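Local coordinates for competence protein PILN (Thermus thermophilus, PDB 4BHQ), which probably forms part of the inner-membrane platform on which type IV pilus assembly starts, its periplasmic domain being built to dimerise, at residues A124-T127 against G132-F135; L71-R76 against R115-R120; A59-I64 against R76-R81. One frame throughout, in Å; residues are numbered along the deposited sequence.

How the contacts relate
Going from the N terminus, the first segment met is 59-64, at the end of helix 53-63; contact 3 closes the loop that returns it to strand 73-82, at and beyond the corner at Arg-76. Contact 2 opens at 71-76, inside that loop, and closes only at helix residues 115-120, so contacts 2 and 3 cross, sharing Arg-76 and strand 73-82. Contact 1 follows in series as a short closure from the loop just after helix 115-124 to strand 131-141, and Phe-135 packs on Leu-118 of contact 2. Together they tie helices 53-63 and 115-124 to strand 73-82, and that loop to strand 131-141; all three touch the second subunit.

Contact 1 (A124-T127 against G132-F135); sequences AFET and GIEF
The connection between helix 115-124 and strand 131-141 folds back on itself, so that Phe-125 and Glu-126, just past the helix, lie against Gly-132 and Ile-133 at the start of the strand. The backbones are nearest between Glu-126 and Gly-132, whose CA atoms are 5.5 Å apart. There the carbonyl oxygen of Phe-125 rests 3.6 Å from Gly-132 CA, on a residue with no side chain. The main packing belongs to Ile-133. Its CB meets Phe-125 CB at 3.7 Å, and its branch methyl CG2 presses on the aliphatic part of Glu-126, with 3.6 Å between CG2 and Glu-126 CG. The two side chains cross at about a right angle, so the glutamate lies across the isoleucine rather than alongside it. With CG1 anti to the backbone N (chi1 -176°) and the chain carried on extended, Ile-133 sends CD1 past Phe-125 CB, at 4.2 Å, to approach the aromatic ring obliquely. Polar linkage between the segments comes through one water, which donates to Glu-126 OE2 at 2.9 Å and also reaches Ile-133 O, at a separation too short to be taken at face value. It joins the carboxylate of Glu-126 to the strand backbone. The ring of Phe-125 leads away from 132-135 and meets Phe-121, Val-153 and Phe-60 of the second subunit, while Ile-133 lies on Ala-151, Val-153 and Ile-122. The same small cluster therefore packs helix to sheet and reaches the dimer interface. This is a short helix-to-strand connection, whose strand then forms an antiparallel hairpin with strand 146-156, a helix-plus-hairpin arrangement consistent with the ferredoxin-like folds of the EpsM clan.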
loop_
_atom_site.group_PDB
_atom_site.type_symbol
_atom_site.label_atom_id
_atom_site.label_comp_id
_atom_site.label_asym_id
_atom_site.label_seq_id
_atom_site.Cartn_x
_atom_site.Cartn_y
_atom_site.Cartn_z
ATOM N N ALA A 124 -3.759 -8.389 12.522
ATOM C CA ALA A 124 -3.650 -6.900 12.463
ATOM C C ALA A 124 -4.958 -6.299 12.057
ATOM O O ALA A 124 -5.294 -5.185 12.454
ATOM C CB ALA A 124 -2.546 -6.448 11.459
ATOM N N PHE A 125 -5.713 -6.992 11.177
ATOM C CA PHE A 125 -6.951 -6.372 10.701
ATOM C C PHE A 125 -8.193 -6.734 11.545
ATOM O O PHE A 125 -9.298 -6.352 11.215
ATOM C CB PHE A 125 -7.158 -6.726 9.211
ATOM C CG PHE A 125 -6.136 -6.049 8.327
ATOM C CD1 PHE A 125 -6.298 -4.724 7.951
ATOM C CD2 PHE A 125 -4.931 -6.710 7.993
ATOM C CE1 PHE A 125 -5.328 -4.094 7.138
ATOM C CE2 PHE A 125 -3.983 -6.091 7.206
ATOM C CZ PHE A 125 -4.147 -4.779 6.797
ATOM N N GLU A 126 -7.993 -7.481 12.619
ATOM C CA GLU A 126 -9.110 -7.845 13.484
ATOM C C GLU A 126 -9.147 -7.035 14.763
ATOM O O GLU A 126 -10.187 -6.900 15.354
ATOM C CB GLU A 126 -9.017 -9.331 13.835
ATOM C CG GLU A 126 -9.550 -10.179 12.732
ATOM C CD GLU A 126 -9.579 -11.646 13.097
ATOM O OE1 GLU A 126 -8.950 -12.043 14.136
ATOM O OE2 GLU A 126 -10.261 -12.392 12.310
ATOM N N THR A 127 -8.003 -6.502 15.161
ATOM C CA THR A 127 -7.866 -5.825 16.408
ATOM C C THR A 127 -8.036 -4.330 16.196
ATOM O O THR A 127 -7.674 -3.550 17.071
ATOM C CB THR A 127 -6.477 -6.088 17.043
ATOM O OG1 THR A 127 -5.452 -5.612 16.167
ATOM C CG2 THR A 127 -6.239 -7.598 17.318
ATOM N N GLY A 132 -12.028 -4.750 9.218
ATOM C CA GLY A 132 -12.407 -6.139 9.367
ATOM C C GLY A 132 -11.633 -6.883 8.291
ATOM O O GLY A 132 -11.131 -6.269 7.326
ATOM N N ILE A 133 -11.536 -8.191 8.433
ATOM C CA ILE A 133 -10.882 -9.006 7.400
ATOM C C ILE A 133 -11.708 -10.277 7.172
ATOM O O ILE A 133 -12.216 -10.883 8.142
ATOM C CB ILE A 133 -9.421 -9.289 7.781
ATOM C CG1 ILE A 133 -8.717 -10.058 6.651
ATOM C CG2 ILE A 133 -9.333 -10.028 9.130
ATOM C CD1 ILE A 133 -7.194 -10.081 6.700
ATOM N N GLU A 134 -11.874 -10.665 5.917
ATOM C CA GLU A 134 -12.364 -12.013 5.623
ATOM C C GLU A 134 -11.290 -12.799 4.939
ATOM O O GLU A 134 -10.952 -12.515 3.781
ATOM C CB GLU A 134 -13.663 -11.966 4.798
ATOM C CG GLU A 134 -14.099 -13.375 4.430
ATOM C CD GLU A 134 -15.603 -13.511 4.193
ATOM O OE1 GLU A 134 -16.056 -13.228 3.057
ATOM O OE2 GLU A 134 -16.297 -13.936 5.156
ATOM N N PHE A 135 -10.713 -13.749 5.681
ATOM C CA PHE A 135 -9.672 -14.652 5.180
ATOM C C PHE A 135 -10.272 -15.705 4.262
ATOM O O PHE A 135 -11.057 -16.527 4.732
ATOM C CB PHE A 135 -8.975 -15.256 6.398
ATOM C CG PHE A 135 -7.948 -16.345 6.040
ATOM C CD1 PHE A 135 -6.916 -16.079 5.168
ATOM C CD2 PHE A 135 -8.089 -17.651 6.564
ATOM C CE1 PHE A 135 -5.978 -17.043 4.877
ATOM C CE2 PHE A 135 -7.174 -18.628 6.249
ATOM C CZ PHE A 135 -6.102 -18.316 5.401
HETATM O O HOH W 1 -12.284 -12.190 10.307
#

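Contact 2 (L71-R76 against R115-R120); sequences LEVALR and REALVR
Glu-72 and Arg-120 meet in a side-on salt bridge, with two guanidinium nitrogens serving two carboxylate oxygens. Arg-120 NE donates to Glu-72 OE2 at 3.0 Å, almost straight at 165° and in the guanidinium plane, using the syn lone pair of OE2. The second bond, from Arg-120 NH2 to Glu-72 OE1, is modelled at 2.5 Å and is tilted: it is on the syn side but out of the carboxylate plane. The two flat groups are nevertheless only 22° from coplanar. Arg-120 turns back at chi3 (-72°) to present this edge, and one face of its guanidinium lies over Glu-116 O of its own helix. Ala-117 packs against the stem of the glutamate, its CB 3.8 Å from Glu-72 CD and likewise 3.8 Å from Glu-72 O. Glu-72 precedes strand 73-82, an outermost strand of the antiparallel sheet within this chain, so the bridge ties the approach to that strand to the first turns of helix 115-124. A water donates to Glu-72 OE2 at 2.7 Å and to Ala-117 O at 2.9 Å, giving OE2 a second donor. Replacing Glu-72 by an alanine removes both oxygens, which would probably leave Arg-120 without this anionic mate and its guanidinium freer to turn. Alongside, Val-73 CG2 rests near Ala-117 O while the valine also packs on Ala-112 and Phe-149 of the sheet.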
loop_
_atom_site.group_PDB
_atom_site.type_symbol
_atom_site.label_atom_id
_atom_site.label_comp_id
_atom_site.label_asym_id
_atom_site.label_seq_id
_atom_site.Cartn_x
_atom_site.Cartn_y
_atom_site.Cartn_z
ATOM N N LEU A 71 10.669 -8.831 4.500
ATOM C CA LEU A 71 9.280 -8.680 4.050
ATOM C C LEU A 71 8.535 -9.997 4.299
ATOM O O LEU A 71 8.516 -10.858 3.424
ATOM C CB LEU A 71 9.282 -8.336 2.544
ATOM C CG LEU A 71 7.940 -7.968 1.897
ATOM C CD1 LEU A 71 7.411 -6.695 2.549
ATOM C CD2 LEU A 71 8.181 -7.780 0.406
ATOM N N GLU A 72 7.916 -10.168 5.454
ATOM C CA GLU A 72 7.381 -11.478 5.768
ATOM C C GLU A 72 6.063 -11.781 5.048
ATOM O O GLU A 72 5.692 -12.937 4.923
ATOM C CB GLU A 72 7.284 -11.713 7.305
ATOM C CG GLU A 72 6.403 -10.713 8.070
ATOM C CD GLU A 72 6.154 -11.163 9.533
ATOM O OE1 GLU A 72 7.010 -11.924 10.073
ATOM O OE2 GLU A 72 5.078 -10.839 10.105
ATOM N N VAL A 73 5.374 -10.734 4.633
ATOM C CA VAL A 73 4.199 -10.793 3.763
ATOM C C VAL A 73 4.377 -9.879 2.554
ATOM O O VAL A 73 4.565 -8.639 2.681
ATOM C CB VAL A 73 2.919 -10.423 4.505
ATOM C CG1 VAL A 73 1.745 -10.321 3.522
ATOM C CG2 VAL A 73 2.614 -11.513 5.566
ATOM N N ALA A 74 4.360 -10.475 1.373
ATOM C CA ALA A 74 4.444 -9.670 0.130
ATOM C C ALA A 74 3.122 -9.675 -0.578
ATOM O O ALA A 74 2.518 -10.751 -0.797
ATOM C CB ALA A 74 5.544 -10.240 -0.755
ATOM N N LEU A 75 2.652 -8.497 -0.998
ATOM C CA LEU A 75 1.400 -8.465 -1.728
ATOM C C LEU A 75 1.660 -8.597 -3.237
ATOM O O LEU A 75 2.630 -8.069 -3.752
ATOM C CB LEU A 75 0.582 -7.201 -1.334
ATOM C CG LEU A 75 0.315 -7.148 0.215
ATOM C CD1 LEU A 75 -0.282 -5.835 0.615
ATOM C CD2 LEU A 75 -0.704 -8.259 0.554
ATOM N N ARG A 76 0.733 -9.243 -3.952
ATOM C CA ARG A 76 0.808 -9.433 -5.379
ATOM C C ARG A 76 -0.294 -8.688 -6.079
ATOM O O ARG A 76 -0.202 -8.356 -7.298
ATOM C CB ARG A 76 0.698 -10.939 -5.743
ATOM C CG ARG A 76 1.838 -11.721 -5.168
ATOM C CD ARG A 76 3.172 -11.174 -5.874
ATOM N NE ARG A 76 4.307 -11.848 -5.264
ATOM C CZ ARG A 76 5.514 -11.336 -5.176
ATOM N NH1 ARG A 76 5.747 -10.079 -5.677
ATOM N NH2 ARG A 76 6.454 -12.084 -4.682
ATOM N N ARG A 115 3.511 -19.612 8.226
ATOM C CA ARG A 115 2.113 -19.677 8.781
ATOM C C ARG A 115 1.936 -18.556 9.817
ATOM O O ARG A 115 0.903 -17.885 9.887
ATOM C CB ARG A 115 1.764 -21.092 9.410
ATOM C CG ARG A 115 2.801 -21.713 10.397
ATOM C CD ARG A 115 2.433 -22.850 11.570
ATOM N NE ARG A 115 1.735 -22.214 12.807
ATOM C CZ ARG A 115 2.251 -21.737 13.965
ATOM N NH1 ARG A 115 3.545 -21.715 14.460
ATOM N NH2 ARG A 115 1.348 -21.166 14.666
ATOM N N GLU A 116 2.980 -18.358 10.622
ATOM C CA GLU A 116 2.940 -17.365 11.729
ATOM C C GLU A 116 2.864 -15.906 11.134
ATOM O O GLU A 116 2.155 -15.070 11.660
ATOM C CB GLU A 116 4.248 -17.556 12.580
ATOM C CG GLU A 116 4.260 -18.935 13.358
ATOM C CD GLU A 116 4.903 -20.112 12.532
ATOM O OE1 GLU A 116 5.246 -19.977 11.324
ATOM O OE2 GLU A 116 5.097 -21.240 13.090
ATOM N N ALA A 117 3.568 -15.635 10.038
ATOM C CA ALA A 117 3.478 -14.289 9.375
ATOM C C ALA A 117 2.063 -14.040 8.860
ATOM O O ALA A 117 1.510 -12.966 8.992
ATOM C CB ALA A 117 4.445 -14.277 8.218
ATOM N N LEU A 118 1.449 -15.099 8.306
ATOM C CA LEU A 118 0.054 -14.995 7.800
ATOM C C LEU A 118 -0.921 -14.702 8.956
ATOM O O LEU A 118 -1.789 -13.817 8.869
ATOM C CB LEU A 118 -0.335 -16.315 7.088
ATOM C CG LEU A 118 -1.793 -16.368 6.610
ATOM C CD1 LEU A 118 -2.121 -15.171 5.709
ATOM C CD2 LEU A 118 -1.972 -17.699 5.885
ATOM N N VAL A 119 -0.763 -15.436 10.044
ATOM C CA VAL A 119 -1.622 -15.194 11.222
ATOM C C VAL A 119 -1.452 -13.776 11.785
ATOM O O VAL A 119 -2.438 -13.105 12.086
ATOM C CB VAL A 119 -1.320 -16.248 12.347
ATOM C CG1 VAL A 119 -2.006 -15.863 13.610
ATOM C CG2 VAL A 119 -1.767 -17.629 11.895
ATOM N N ARG A 120 -0.219 -13.310 11.906
ATOM C CA ARG A 120 -0.001 -11.879 12.320
ATOM C C ARG A 120 -0.660 -10.864 11.382
ATOM O O ARG A 120 -1.215 -9.864 11.831
ATOM C CB ARG A 120 1.491 -11.560 12.402
ATOM C CG ARG A 120 2.224 -12.308 13.545
ATOM C CD ARG A 120 3.670 -11.800 13.772
ATOM N NE ARG A 120 4.593 -12.192 12.694
ATOM C CZ ARG A 120 5.364 -13.290 12.754
ATOM N NH1 ARG A 120 5.337 -14.096 13.815
ATOM N NH2 ARG A 120 6.185 -13.602 11.770
HETATM O O HOH W 2 2.762 -10.323 8.811
#

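Contact 3 (A59-I64 against R76-R81); sequences AFINQI and RSVSAR
The last turn of helix 53-63 runs beside the point where the chain turns a corner at Arg-76 and sets off as a strand, with Arg-76 and Ser-77 both facing Gln-109 in a classic beta bulge. Contact across the two segments is light, made at two places. In the buried one, Ile-61 points at the strand with its chain extended (chi2 171°), so that its terminal methyl CD1 reaches Val-78 CG2 at 4.2 Å, methyl against methyl. At the more exposed end, Asn-62 ND2 and Arg-76 NH1 come within 4.2 Å. The amide and guanidinium planes stand 84° apart, and since both atoms are N-H donors with no acceptor between them, this is only a loose contact. The CB of Arg-76 points away from the helix; the bend at chi2 (-64°) brings the guanidinium back toward the Asn-62 amide. Each polar end has a firmer partner elsewhere: Asn-62 ND2 bonds to Leu-75 O, just before the corner, and Arg-76 NE makes a salt bridge with Glu-111 OE2. A magnesium ion lies about 4 Å from the Arg-76 side chain. Val-78 continues onto Phe-106 and Leu-108 of strand 102-112 and onto Leu-57 of helix 53-63, while the neighbouring Phe-60 stacks on Phe-106 of the second subunit, so helix 53-63 lies between its own outermost strand 73-82 and the partner chain.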
loop_
_atom_site.group_PDB
_atom_site.type_symbol
_atom_site.label_atom_id
_atom_site.label_comp_id
_atom_site.label_asym_id
_atom_site.label_seq_id
_atom_site.Cartn_x
_atom_site.Cartn_y
_atom_site.Cartn_z
ATOM N N ALA A 59 3.206 -3.534 -5.542
ATOM C CA ALA A 59 4.640 -3.329 -5.639
ATOM C C ALA A 59 5.093 -2.155 -4.759
ATOM O O ALA A 59 6.122 -2.239 -4.091
ATOM C CB ALA A 59 5.050 -3.012 -7.131
ATOM N N PHE A 60 4.339 -1.066 -4.787
ATOM C CA PHE A 60 4.659 0.113 -3.924
ATOM C C PHE A 60 4.665 -0.271 -2.469
ATOM O O PHE A 60 5.599 0.050 -1.704
ATOM C CB PHE A 60 3.587 1.230 -4.156
ATOM C CG PHE A 60 3.671 2.348 -3.122
ATOM C CD1 PHE A 60 4.790 3.226 -3.106
ATOM C CD2 PHE A 60 2.725 2.448 -2.108
ATOM C CE1 PHE A 60 4.909 4.216 -2.086
ATOM C CE2 PHE A 60 2.840 3.423 -1.126
ATOM C CZ PHE A 60 3.942 4.309 -1.117
ATOM N N ILE A 61 3.622 -1.002 -2.036
ATOM C CA ILE A 61 3.555 -1.439 -0.645
ATOM C C ILE A 61 4.710 -2.365 -0.270
ATOM O O ILE A 61 5.298 -2.209 0.788
ATOM C CB ILE A 61 2.206 -2.111 -0.349
ATOM C CG1 ILE A 61 1.070 -1.002 -0.499
ATOM C CG2 ILE A 61 2.253 -2.693 1.099
ATOM C CD1 ILE A 61 -0.364 -1.564 -0.457
ATOM N N ASN A 62 5.078 -3.280 -1.169
ATOM C CA ASN A 62 6.176 -4.173 -0.889
ATOM C C ASN A 62 7.513 -3.443 -0.819
ATOM O O ASN A 62 8.483 -3.977 -0.235
ATOM C CB ASN A 62 6.288 -5.254 -2.002
ATOM C CG ASN A 62 5.150 -6.243 -1.978
ATOM O OD1 ASN A 62 4.415 -6.364 -0.975
ATOM N ND2 ASN A 62 4.933 -6.899 -3.099
ATOM N N GLN A 63 7.597 -2.252 -1.449
ATOM C CA GLN A 63 8.878 -1.490 -1.430
ATOM C C GLN A 63 9.118 -0.710 -0.119
ATOM O O GLN A 63 10.252 -0.275 0.193
ATOM C CB GLN A 63 8.928 -0.581 -2.648
ATOM C CG GLN A 63 10.317 -0.077 -2.985
ATOM C CD GLN A 63 11.267 -1.207 -3.397
ATOM O OE1 GLN A 63 10.832 -2.287 -3.828
ATOM N NE2 GLN A 63 12.552 -0.944 -3.292
ATOM N N ILE A 64 8.045 -0.468 0.633
ATOM C CA ILE A 64 8.150 0.265 1.882
ATOM C C ILE A 64 9.050 -0.502 2.826
ATOM O O ILE A 64 8.823 -1.642 3.085
ATOM C CB ILE A 64 6.752 0.526 2.499
ATOM C CG1 ILE A 64 5.911 1.418 1.566
ATOM C CG2 ILE A 64 6.888 1.149 3.880
ATOM C CD1 ILE A 64 4.469 1.528 2.032
ATOM N N ARG A 76 0.733 -9.243 -3.952
ATOM C CA ARG A 76 0.808 -9.433 -5.379
ATOM C C ARG A 76 -0.294 -8.688 -6.079
ATOM O O ARG A 76 -0.202 -8.356 -7.298
ATOM C CB ARG A 76 0.698 -10.939 -5.743
ATOM C CG ARG A 76 1.838 -11.721 -5.168
ATOM C CD ARG A 76 3.172 -11.174 -5.874
ATOM N NE ARG A 76 4.307 -11.848 -5.264
ATOM C CZ ARG A 76 5.514 -11.336 -5.176
ATOM N NH1 ARG A 76 5.747 -10.079 -5.677
ATOM N NH2 ARG A 76 6.454 -12.084 -4.682
ATOM N N SER A 77 -1.372 -8.425 -5.350
ATOM C CA SER A 77 -2.470 -7.642 -5.924
ATOM C C SER A 77 -3.230 -7.004 -4.810
ATOM O O SER A 77 -3.542 -7.645 -3.802
ATOM C CB SER A 77 -3.408 -8.551 -6.783
ATOM O OG SER A 77 -4.483 -7.739 -7.277
ATOM N N VAL A 78 -3.498 -5.718 -4.951
ATOM C CA VAL A 78 -4.335 -5.023 -3.980
ATOM C C VAL A 78 -5.352 -4.187 -4.753
ATOM O O VAL A 78 -4.993 -3.128 -5.330
ATOM C CB VAL A 78 -3.495 -4.062 -3.101
ATOM C CG1 VAL A 78 -4.426 -3.287 -2.162
ATOM C CG2 VAL A 78 -2.381 -4.813 -2.302
ATOM N N SER A 79 -6.606 -4.617 -4.760
ATOM C CA SER A 79 -7.649 -3.898 -5.518
ATOM C C SER A 79 -8.569 -3.254 -4.497
ATOM O O SER A 79 -8.771 -3.763 -3.424
ATOM C CB SER A 79 -8.452 -4.870 -6.421
ATOM O OG SER A 79 -9.547 -5.407 -5.669
ATOM N N ALA A 80 -9.083 -2.090 -4.785
ATOM C CA ALA A 80 -9.953 -1.369 -3.866
ATOM C C ALA A 80 -11.280 -1.119 -4.553
ATOM O O ALA A 80 -11.330 -0.990 -5.767
ATOM C CB ALA A 80 -9.281 -0.034 -3.498
ATOM N N ARG A 81 -12.362 -1.033 -3.776
ATOM C CA ARG A 81 -13.628 -0.619 -4.361
ATOM C C ARG A 81 -14.491 0.011 -3.276
ATOM O O ARG A 81 -14.387 -0.355 -2.121
ATOM C CB ARG A 81 -14.374 -1.783 -5.037
ATOM C CG ARG A 81 -14.975 -2.783 -4.043
ATOM C CD ARG A 81 -15.759 -3.890 -4.787
ATOM N NE ARG A 81 -16.258 -4.891 -3.873
ATOM C CZ ARG A 81 -17.532 -5.010 -3.536
ATOM N NH1 ARG A 81 -18.461 -4.203 -4.075
ATOM N NH2 ARG A 81 -17.863 -5.903 -2.649
#